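Local coordinates for NikO protein (Streptomyces tendae, PDB 4FQD) that transfers an enolpyruvyl group and is essential in the biosynthesis of nikkomycin, at residues D176-T181 and P190-A195; G208-Q213 and W243-R248; L228-A233 and R255-T260. The protein carries 4 engineered substitutions. All coordinates share one frame; numbering follows the deposited sequence.

Contact 1 (D176-T181 and P190-A195); sequences DMLDYT and PCYSGA. With SO4 (sulfate ion), chain C.
Leu178 O is held by three donors next to the threonine that presses on Tyr192: Thr181 OG1 at 2.9 Å, the amide of Thr181 in a weak bond, and Lys184 NZ. Thr181 OG1 sits between the backbone N and the carbonyl carbon (chi1 65°), which keeps the hydroxyl on Leu178 O and lays CG2 over one face of the Tyr192 ring, 3.5 Å from Tyr192 CG, a CH-pi contact 17° off the normal. Met177 CB meets the same ring at its edge, 3.7 Å from Tyr192 CE1. From the helix, Ala195 CB sits over one face of the Tyr180 ring, 3.5 Å from Tyr180 CG. Tyr180 O comes close to Tyr192 N at too poor an angle to bond; a water modelled between Tyr180 O and Cys191 N makes a doubtful bridge. Both phenols bond elsewhere, Tyr180 OH to Asp146 and Tyr192 OH to His214 O and Arg337. Ser193 OG donates to O1 of a sulfate, probably from the crystallisation liquor. The 3-10 turn 177-179, entered through an Asx turn at Asp176, rests on the first turn of helix 192-204, with helix 142-149 touching Tyr180, Cys191 and Ala195, and strand 209-213 beside Met177.

Contact 2 (G208-Q213 and W243-R248); sequences GTTTLQ and WVIHGR
Val244 overlaps two threonines of the facing strand, its CG1 lying 3.7 Å from Thr209 CG2 and its CG2 4.0 Å from Thr211 CG2. The two strands run antiparallel, at 162° between their directions, and form the middle of a four-stranded mixed sheet in the inverse alpha/beta barrel of the EPSP synthase family. Strand 174-176 flanks 209-213, and strand 235-239 flanks 242-248.

Thr209, Thr211, Val244 and His246 share one face. Because CG1 of Val244 is anti to the backbone N (chi1 176°), it lies against Thr209 and also over one face of the His246 imidazole, toward the rim. Thr209 OG1 lies at the edge of that ring, in a weak bond with His246 ND1, while NE2 is bonded to Glu236. An alanine here lacks both methyls, which would probably open a gap beside Thr209 and Thr211 and leave the imidazole face less firmly backed, more able to turn.

The other face carries Thr210, Leu212, Trp243 and Ile245 and turns to the helices. Leu212 CG packs 3.7 Å from Ile245 CD1, and both side chains rest on Leu200 of helix 192-204; Trp243 leads away to stack on Phe237 and to touch helix 219-231.

Between the faces, the paired amides of Thr210 with Ile245 and Leu212 with Trp243 bond both ways, Ile245 N meeting Thr210 O at 2.7 Å. The Gly208 and Gly247 pair does so too: Gly208 N meets Gly247 O almost straight, but Gly247 N, weakly bonded to Ile245 O in the inverse gamma turn centred on His246, reaches Gly208 O at 2.9 Å with 132° at the hydrogen.

Contact 3 (L228-A233 and R255-T260); sequences LRDLGA and RPVDVT
The guanidinium of Arg255 lies with one face over the backbone where helix 219-231 ends: Asp230 O, Arg229 O and Gly232 N are all beneath that face, while Leu231 O approaches obliquely. The bend at chi3 (51°) folds the chain back over the helix end, bringing Arg255 NH2 to 3.6 Å from Gly232 CA. None of these carbonyls is bonded by the group; Asp230 O is 3.4 Å from Arg255 NE, but at a poor angle. The positive charge nevertheless sits over the carbonyl end of a helix, which would probably favour it, and the carboxylate of Asp230 is not in contact with it.

The hydrogen bond of the contact is backbone to backbone, Arg255 N to Leu231 O at 3.0 Å, with 149° at the hydrogen. Arg255 CB packs tightly beside that oxygen and 3.3 Å from Asp230 O. The helix finishes in a Schellman motif: Leu228 O takes both Ala233 N, at 2.9 Å, and Gly232 N, from opposite faces of its plane, with a weak bond from Gly232 N to Arg229 O beside them. Gly232 has the positive phi that only a glycine takes readily here, since a CB would jam against the preceding carbonyl.

Farther along, Val257 CG2 wedges between two helix side chains, 3.6 Å from Leu231 CD2 and equally 3.6 Å from Asp230 CB, crossing both at about a right angle. Leu231 also packs on Val51, Ala47 and Leu253. Strand 257-260 is the outermost strand, within this chain, of a mixed sheet and lies parallel to its neighbour 50-54, Val257 sharing backbone hydrogen bonds with Pro50 and Arg52.

Overall arrangement
All three contacts are partly buried, but to different degrees: contact 1 has no exposed residue among those that touch, contact 2 has one, and contact 3 has two, Arg255 and Pro256. Contacts 1 and 2 share a sheet and touch directly, Met177 N probably bonding Gln213 O at 2.7 Å, while helix 192-204 leads from one into the other. Contacts 2 and 3 interleave along the chain and meet weakly through Arg248 and Gly232 O. Contact 3 differs in joining a helix to a strand of another sheet. The chemistry changes accordingly: rings and methyls in contact 1, strand pairing in contact 2, a charged group over a helix end in contact 3.

Contact 1 (D176-T181 and P190-A195)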
loop_
_atom_site.group_PDB
_atom_site.type_symbol
_atom_site.label_atom_id
_atom_site.label_comp_id
_atom_site.label_asym_id
_atom_site.label_seq_id
_atom_site.Cartn_x
_atom_site.Cartn_y
_atom_site.Cartn_z
ATOM N N ASP A 176 -24.150 4.034 -8.837
ATOM C CA ASP A 176 -22.983 4.199 -7.986
ATOM C C ASP A 176 -21.807 3.528 -8.685
ATOM O O ASP A 176 -21.814 2.316 -8.892
ATOM C CB ASP A 176 -23.222 3.558 -6.619
ATOM C CG ASP A 176 -22.226 4.026 -5.572
ATOM O OD1 ASP A 176 -21.119 4.467 -5.945
ATOM O OD2 ASP A 176 -22.554 3.950 -4.369
ATOM N N MET A 177 -20.801 4.317 -9.050
ATOM C CA MET A 177 -19.666 3.806 -9.818
ATOM C C MET A 177 -18.802 2.815 -9.045
ATOM O O MET A 177 -17.948 2.146 -9.628
ATOM C CB MET A 177 -18.810 4.957 -10.348
ATOM C CG MET A 177 -19.506 5.771 -11.415
ATOM S SD MET A 177 -19.959 4.717 -12.803
ATOM C CE MET A 177 -21.605 5.302 -13.144
ATOM N N LEU A 178 -19.025 2.716 -7.739
ATOM C CA LEU A 178 -18.305 1.747 -6.920
ATOM C C LEU A 178 -18.747 0.323 -7.248
ATOM O O LEU A 178 -18.111 -0.649 -6.839
ATOM C CB LEU A 178 -18.498 2.041 -5.433
ATOM C CG LEU A 178 -17.955 3.389 -4.953
ATOM C CD1 LEU A 178 -18.052 3.507 -3.441
ATOM C CD2 LEU A 178 -16.522 3.583 -5.421
ATOM N N ASP A 179 -19.842 0.214 -7.993
ATOM C CA ASP A 179 -20.317 -1.065 -8.502
ATOM C C ASP A 179 -19.314 -1.662 -9.485
ATOM O O ASP A 179 -19.329 -2.862 -9.755
ATOM C CB ASP A 179 -21.667 -0.885 -9.196
ATOM C CG ASP A 179 -22.812 -0.722 -8.215
ATOM O OD1 ASP A 179 -22.551 -0.479 -7.017
ATOM O OD2 ASP A 179 -23.977 -0.834 -8.648
ATOM N N TYR A 180 -18.439 -0.813 -10.014
ATOM C CA TYR A 180 -17.468 -1.238 -11.011
ATOM C C TYR A 180 -16.034 -1.115 -10.503
ATOM O O TYR A 180 -15.109 -0.876 -11.278
ATOM C CB TYR A 180 -17.660 -0.440 -12.300
ATOM C CG TYR A 180 -19.073 -0.513 -12.831
ATOM C CD1 TYR A 180 -19.483 -1.575 -13.627
ATOM C CD2 TYR A 180 -20.003 0.471 -12.522
ATOM C CE1 TYR A 180 -20.774 -1.649 -14.109
ATOM C CE2 TYR A 180 -21.297 0.405 -12.999
ATOM C CZ TYR A 180 -21.678 -0.658 -13.791
ATOM O OH TYR A 180 -22.966 -0.725 -14.269
ATOM N N THR A 181 -15.862 -1.284 -9.196
ATOM C CA THR A 181 -14.538 -1.293 -8.585
ATOM C C THR A 181 -14.310 -2.623 -7.873
ATOM O O THR A 181 -15.255 -3.231 -7.373
ATOM C CB THR A 181 -14.374 -0.149 -7.564
ATOM O OG1 THR A 181 -15.266 -0.354 -6.462
ATOM C CG2 THR A 181 -14.676 1.192 -8.210
ATOM N N PRO A 190 -10.149 -2.337 -12.318
ATOM C CA PRO A 190 -9.867 -2.251 -13.754
ATOM C C PRO A 190 -11.086 -1.818 -14.572
ATOM O O PRO A 190 -10.929 -1.385 -15.714
ATOM C CB PRO A 190 -9.469 -3.684 -14.111
ATOM C CG PRO A 190 -10.209 -4.524 -13.128
ATOM C CD PRO A 190 -10.235 -3.732 -11.852
ATOM N N CYS A 191 -12.276 -1.930 -13.987
ATOM C CA CYS A 191 -13.517 -1.586 -14.676
ATOM C C CYS A 191 -14.022 -0.198 -14.267
ATOM O O CYS A 191 -15.019 0.296 -14.794
ATOM C CB CYS A 191 -14.588 -2.647 -14.393
ATOM S SG CYS A 191 -14.107 -4.346 -14.825
ATOM N N TYR A 192 -13.317 0.429 -13.331
ATOM C CA TYR A 192 -13.749 1.699 -12.757
ATOM C C TYR A 192 -13.784 2.814 -13.800
ATOM O O TYR A 192 -14.848 3.361 -14.095
ATOM C CB TYR A 192 -12.834 2.083 -11.590
ATOM C CG TYR A 192 -13.342 3.216 -10.722
ATOM C CD1 TYR A 192 -14.638 3.705 -10.854
ATOM C CD2 TYR A 192 -12.517 3.804 -9.774
ATOM C CE1 TYR A 192 -15.093 4.744 -10.063
ATOM C CE2 TYR A 192 -12.961 4.840 -8.981
ATOM C CZ TYR A 192 -14.248 5.307 -9.128
ATOM O OH TYR A 192 -14.685 6.341 -8.331
ATOM N N SER A 193 -12.625 3.143 -14.359
ATOM C CA SER A 193 -12.505 4.280 -15.265
ATOM C C SER A 193 -13.356 4.133 -16.525
ATOM O O SER A 193 -13.978 5.094 -16.973
ATOM C CB SER A 193 -11.040 4.520 -15.638
ATOM O OG SER A 193 -10.525 3.451 -16.408
ATOM N N GLY A 194 -13.384 2.929 -17.087
ATOM C CA GLY A 194 -14.142 2.672 -18.299
ATOM C C GLY A 194 -15.640 2.802 -18.101
ATOM O O GLY A 194 -16.350 3.297 -18.978
ATOM N N ALA A 195 -16.122 2.358 -16.944
ATOM C CA ALA A 195 -17.545 2.423 -16.632
ATOM C C ALA A 195 -18.017 3.866 -16.482
ATOM O O ALA A 195 -19.133 4.206 -16.874
ATOM C CB ALA A 195 -17.848 1.633 -15.369
HETATM S S SO4 C . -9.523 2.622 -19.500
HETATM O O1 SO4 C . -10.676 3.474 -19.225
HETATM O O2 SO4 C . -9.177 2.714 -20.917
HETATM O O3 SO4 C . -8.392 3.068 -18.692
HETATM O O4 SO4 C . -9.847 1.239 -19.164
HETATM O O HOH W 1 -13.190 -2.515 -11.341
#

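Contact 2 (G208-Q213 and W243-R248)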
loop_
_atom_site.group_PDB
_atom_site.type_symbol
_atom_site.label_atom_id
_atom_site.label_comp_id
_atom_site.label_asym_id
_atom_site.label_seq_id
_atom_site.Cartn_x
_atom_site.Cartn_y
_atom_site.Cartn_z
ATOM N N GLY A 208 -33.280 12.655 -20.116
ATOM C CA GLY A 208 -33.569 12.473 -18.705
ATOM C C GLY A 208 -32.382 12.771 -17.812
ATOM O O GLY A 208 -31.275 13.019 -18.291
ATOM N N THR A 209 -32.615 12.744 -16.504
ATOM C CA THR A 209 -31.574 13.054 -15.532
ATOM C C THR A 209 -30.829 11.805 -15.073
ATOM O O THR A 209 -31.413 10.909 -14.465
ATOM C CB THR A 209 -32.152 13.777 -14.303
ATOM O OG1 THR A 209 -32.670 15.054 -14.698
ATOM C CG2 THR A 209 -31.077 13.979 -13.250
ATOM N N THR A 210 -29.536 11.756 -15.370
ATOM C CA THR A 210 -28.688 10.654 -14.942
ATOM C C THR A 210 -27.758 11.121 -13.826
ATOM O O THR A 210 -27.108 12.159 -13.942
ATOM C CB THR A 210 -27.856 10.094 -16.115
ATOM O OG1 THR A 210 -28.733 9.523 -17.095
ATOM C CG2 THR A 210 -26.887 9.028 -15.632
ATOM N N THR A 211 -27.706 10.353 -12.743
ATOM C CA THR A 211 -26.882 10.712 -11.595
ATOM C C THR A 211 -25.817 9.657 -11.322
ATOM O O THR A 211 -26.132 8.496 -11.061
ATOM C CB THR A 211 -27.738 10.911 -10.332
ATOM O OG1 THR A 211 -28.769 11.870 -10.598
ATOM C CG2 THR A 211 -26.878 11.402 -9.177
ATOM N N LEU A 212 -24.555 10.069 -11.380
ATOM C CA LEU A 212 -23.441 9.154 -11.162
ATOM C C LEU A 212 -22.797 9.387 -9.801
ATOM O O LEU A 212 -22.602 10.528 -9.380
ATOM C CB LEU A 212 -22.400 9.300 -12.273
ATOM C CG LEU A 212 -22.942 9.225 -13.701
ATOM C CD1 LEU A 212 -21.806 9.238 -14.713
ATOM C CD2 LEU A 212 -23.823 7.999 -13.885
ATOM N N GLN A 213 -22.463 8.299 -9.117
ATOM C CA GLN A 213 -21.920 8.386 -7.768
ATOM C C GLN A 213 -20.495 7.852 -7.687
ATOM O O GLN A 213 -20.185 6.812 -8.264
ATOM C CB GLN A 213 -22.810 7.616 -6.797
ATOM C CG GLN A 213 -22.907 8.263 -5.448
ATOM C CD GLN A 213 -23.643 9.585 -5.504
ATOM O OE1 GLN A 213 -23.287 10.532 -4.806
ATOM N NE2 GLN A 213 -24.688 9.649 -6.324
ATOM N N TRP A 243 -22.273 13.442 -9.504
ATOM C CA TRP A 243 -22.343 14.097 -10.803
ATOM C C TRP A 243 -23.715 13.884 -11.428
ATOM O O TRP A 243 -24.192 12.753 -11.529
ATOM C CB TRP A 243 -21.252 13.573 -11.738
ATOM C CG TRP A 243 -19.870 13.998 -11.348
ATOM C CD1 TRP A 243 -19.516 14.726 -10.248
ATOM C CD2 TRP A 243 -18.659 13.730 -12.055
ATOM N NE1 TRP A 243 -18.159 14.923 -10.227
ATOM C CE2 TRP A 243 -17.603 14.317 -11.333
ATOM C CE3 TRP A 243 -18.354 13.042 -13.238
ATOM C CZ2 TRP A 243 -16.277 14.246 -11.739
ATOM C CZ3 TRP A 243 -17.035 12.969 -13.645
ATOM C CH2 TRP A 243 -16.012 13.567 -12.898
ATOM N N VAL A 244 -24.346 14.976 -11.843
ATOM C CA VAL A 244 -25.683 14.917 -12.419
ATOM C C VAL A 244 -25.676 15.369 -13.876
ATOM O O VAL A 244 -25.274 16.491 -14.185
ATOM C CB VAL A 244 -26.676 15.787 -11.622
ATOM C CG1 VAL A 244 -28.040 15.787 -12.292
ATOM C CG2 VAL A 244 -26.779 15.297 -10.186
ATOM N N ILE A 245 -26.122 14.490 -14.766
ATOM C CA ILE A 245 -26.203 14.816 -16.184
ATOM C C ILE A 245 -27.650 15.001 -16.622
ATOM O O ILE A 245 -28.394 14.029 -16.762
ATOM C CB ILE A 245 -25.565 13.724 -17.067
ATOM C CG1 ILE A 245 -24.141 13.411 -16.604
ATOM C CG2 ILE A 245 -25.584 14.146 -18.531
ATOM C CD1 ILE A 245 -24.030 12.137 -15.795
ATOM N N HIS A 246 -28.046 16.249 -16.835
ATOM C CA HIS A 246 -29.373 16.538 -17.358
ATOM C C HIS A 246 -29.365 16.338 -18.867
ATOM O O HIS A 246 -29.255 17.295 -19.634
ATOM C CB HIS A 246 -29.796 17.960 -16.997
ATOM C CG HIS A 246 -29.757 18.243 -15.529
ATOM N ND1 HIS A 246 -30.689 17.736 -14.648
ATOM C CD2 HIS A 246 -28.897 18.977 -14.784
ATOM C CE1 HIS A 246 -30.406 18.147 -13.426
ATOM N NE2 HIS A 246 -29.324 18.901 -13.479
ATOM N N GLY A 247 -29.475 15.081 -19.283
ATOM C CA GLY A 247 -29.366 14.723 -20.685
ATOM C C GLY A 247 -30.532 15.184 -21.537
ATOM O O GLY A 247 -31.693 15.027 -21.162
ATOM N N ARG A 248 -30.211 15.751 -22.694
ATOM C CA ARG A 248 -31.220 16.219 -23.634
ATOM C C ARG A 248 -31.030 15.572 -25.002
ATOM O O ARG A 248 -31.449 16.115 -26.023
ATOM C CB ARG A 248 -31.176 17.742 -23.749
ATOM C CG ARG A 248 -32.199 18.457 -22.886
ATOM C CD ARG A 248 -31.706 19.825 -22.437
ATOM N NE ARG A 248 -31.021 20.554 -23.500
ATOM C CZ ARG A 248 -29.723 20.842 -23.493
ATOM N NH1 ARG A 248 -28.962 20.466 -22.474
ATOM N NH2 ARG A 248 -29.186 21.509 -24.505
#

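Contact 3 (L228-A233 and R255-T260)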
loop_
_atom_site.group_PDB
_atom_site.type_symbol
_atom_site.label_atom_id
_atom_site.label_comp_id
_atom_site.label_asym_id
_atom_site.label_seq_id
_atom_site.Cartn_x
_atom_site.Cartn_y
_atom_site.Cartn_z
ATOM N N LEU A 228 -17.962 17.649 -23.221
ATOM C CA LEU A 228 -19.408 17.455 -23.286
ATOM C C LEU A 228 -20.160 18.733 -22.927
ATOM O O LEU A 228 -21.164 19.066 -23.557
ATOM C CB LEU A 228 -19.845 16.310 -22.371
ATOM C CG LEU A 228 -19.604 14.898 -22.906
ATOM C CD1 LEU A 228 -20.034 13.856 -21.885
ATOM C CD2 LEU A 228 -20.335 14.695 -24.226
ATOM N N ARG A 229 -19.668 19.440 -21.915
ATOM C CA ARG A 229 -20.252 20.715 -21.511
ATOM C C ARG A 229 -20.202 21.730 -22.648
ATOM O O ARG A 229 -21.184 22.420 -22.918
ATOM C CB ARG A 229 -19.528 21.276 -20.285
ATOM C CG ARG A 229 -19.952 20.656 -18.963
ATOM C CD ARG A 229 -19.088 21.161 -17.816
ATOM N NE ARG A 229 -19.566 20.696 -16.517
ATOM C CZ ARG A 229 -18.902 20.854 -15.377
ATOM N NH1 ARG A 229 -17.723 21.460 -15.371
ATOM N NH2 ARG A 229 -19.412 20.400 -14.240
ATOM N N ASP A 230 -19.052 21.812 -23.311
ATOM C CA ASP A 230 -18.866 22.754 -24.409
ATOM C C ASP A 230 -19.682 22.359 -25.637
ATOM O O ASP A 230 -20.039 23.210 -26.450
ATOM C CB ASP A 230 -17.384 22.873 -24.772
ATOM C CG ASP A 230 -16.544 23.417 -23.631
ATOM O OD1 ASP A 230 -17.127 23.957 -22.667
ATOM O OD2 ASP A 230 -15.301 23.310 -23.701
ATOM N N LEU A 231 -19.973 21.067 -25.767
ATOM C CA LEU A 231 -20.802 20.576 -26.864
ATOM C C LEU A 231 -22.251 21.023 -26.699
ATOM O O LEU A 231 -22.955 21.257 -27.682
ATOM C CB LEU A 231 -20.732 19.049 -26.961
ATOM C CG LEU A 231 -19.476 18.444 -27.591
ATOM C CD1 LEU A 231 -19.492 16.929 -27.473
ATOM C CD2 LEU A 231 -19.353 18.866 -29.046
ATOM N N GLY A 232 -22.693 21.139 -25.451
ATOM C CA GLY A 232 -24.041 21.592 -25.163
ATOM C C GLY A 232 -24.694 20.844 -24.019
ATOM O O GLY A 232 -25.801 21.183 -23.600
ATOM N N ALA A 233 -24.014 19.823 -23.510
ATOM C CA ALA A 233 -24.544 19.032 -22.404
ATOM C C ALA A 233 -24.527 19.811 -21.092
ATOM O O ALA A 233 -23.726 20.731 -20.909
ATOM C CB ALA A 233 -23.770 17.729 -22.259
ATOM N N ARG A 255 -22.768 22.294 -30.479
ATOM C CA ARG A 255 -21.902 23.463 -30.358
ATOM C C ARG A 255 -20.442 23.116 -30.632
ATOM O O ARG A 255 -19.898 22.189 -30.032
ATOM C CB ARG A 255 -22.048 24.093 -28.973
ATOM C CG ARG A 255 -23.379 24.792 -28.753
ATOM C CD ARG A 255 -23.722 24.873 -27.277
ATOM N NE ARG A 255 -22.624 25.418 -26.486
ATOM C CZ ARG A 255 -22.629 25.499 -25.160
ATOM N NH1 ARG A 255 -21.588 26.008 -24.520
ATOM N NH2 ARG A 255 -23.676 25.067 -24.472
ATOM N N PRO A 256 -19.806 23.861 -31.552
ATOM C CA PRO A 256 -18.395 23.680 -31.920
ATOM C C PRO A 256 -17.468 23.835 -30.718
ATOM O O PRO A 256 -17.703 24.695 -29.868
ATOM C CB PRO A 256 -18.149 24.811 -32.922
ATOM C CG PRO A 256 -19.495 25.119 -33.482
ATOM C CD PRO A 256 -20.449 24.923 -32.345
ATOM N N VAL A 257 -16.426 23.012 -30.651
ATOM C CA VAL A 257 -15.542 22.995 -29.490
ATOM C C VAL A 257 -14.064 23.099 -29.859
ATOM O O VAL A 257 -13.580 22.395 -30.746
ATOM C CB VAL A 257 -15.751 21.717 -28.646
ATOM C CG1 VAL A 257 -14.786 21.686 -27.468
ATOM C CG2 VAL A 257 -17.189 21.626 -28.162
ATOM N N ASP A 258 -13.355 23.989 -29.171
ATOM C CA ASP A 258 -11.905 24.080 -29.273
ATOM C C ASP A 258 -11.280 23.626 -27.959
ATOM O O ASP A 258 -11.556 24.201 -26.905
ATOM C CB ASP A 258 -11.471 25.514 -29.585
ATOM C CG ASP A 258 -11.325 25.770 -31.072
ATOM O OD1 ASP A 258 -11.974 25.062 -31.868
ATOM O OD2 ASP A 258 -10.556 26.681 -31.443
ATOM N N VAL A 259 -10.444 22.597 -28.019
ATOM C CA VAL A 259 -9.833 22.059 -26.809
ATOM C C VAL A 259 -8.351 21.729 -26.991
ATOM O O VAL A 259 -7.951 21.117 -27.982
ATOM C CB VAL A 259 -10.605 20.819 -26.290
ATOM C CG1 VAL A 259 -10.728 19.764 -27.380
ATOM C CG2 VAL A 259 -9.941 20.248 -25.045
ATOM N N THR A 260 -7.537 22.158 -26.032
ATOM C CA THR A 260 -6.118 21.832 -26.023
ATOM C C THR A 260 -5.847 20.732 -25.002
ATOM O O THR A 260 -6.023 20.935 -23.800
ATOM C CB THR A 260 -5.263 23.062 -25.680
ATOM O OG1 THR A 260 -5.554 24.118 -26.603
ATOM C CG2 THR A 260 -3.784 22.719 -25.755
#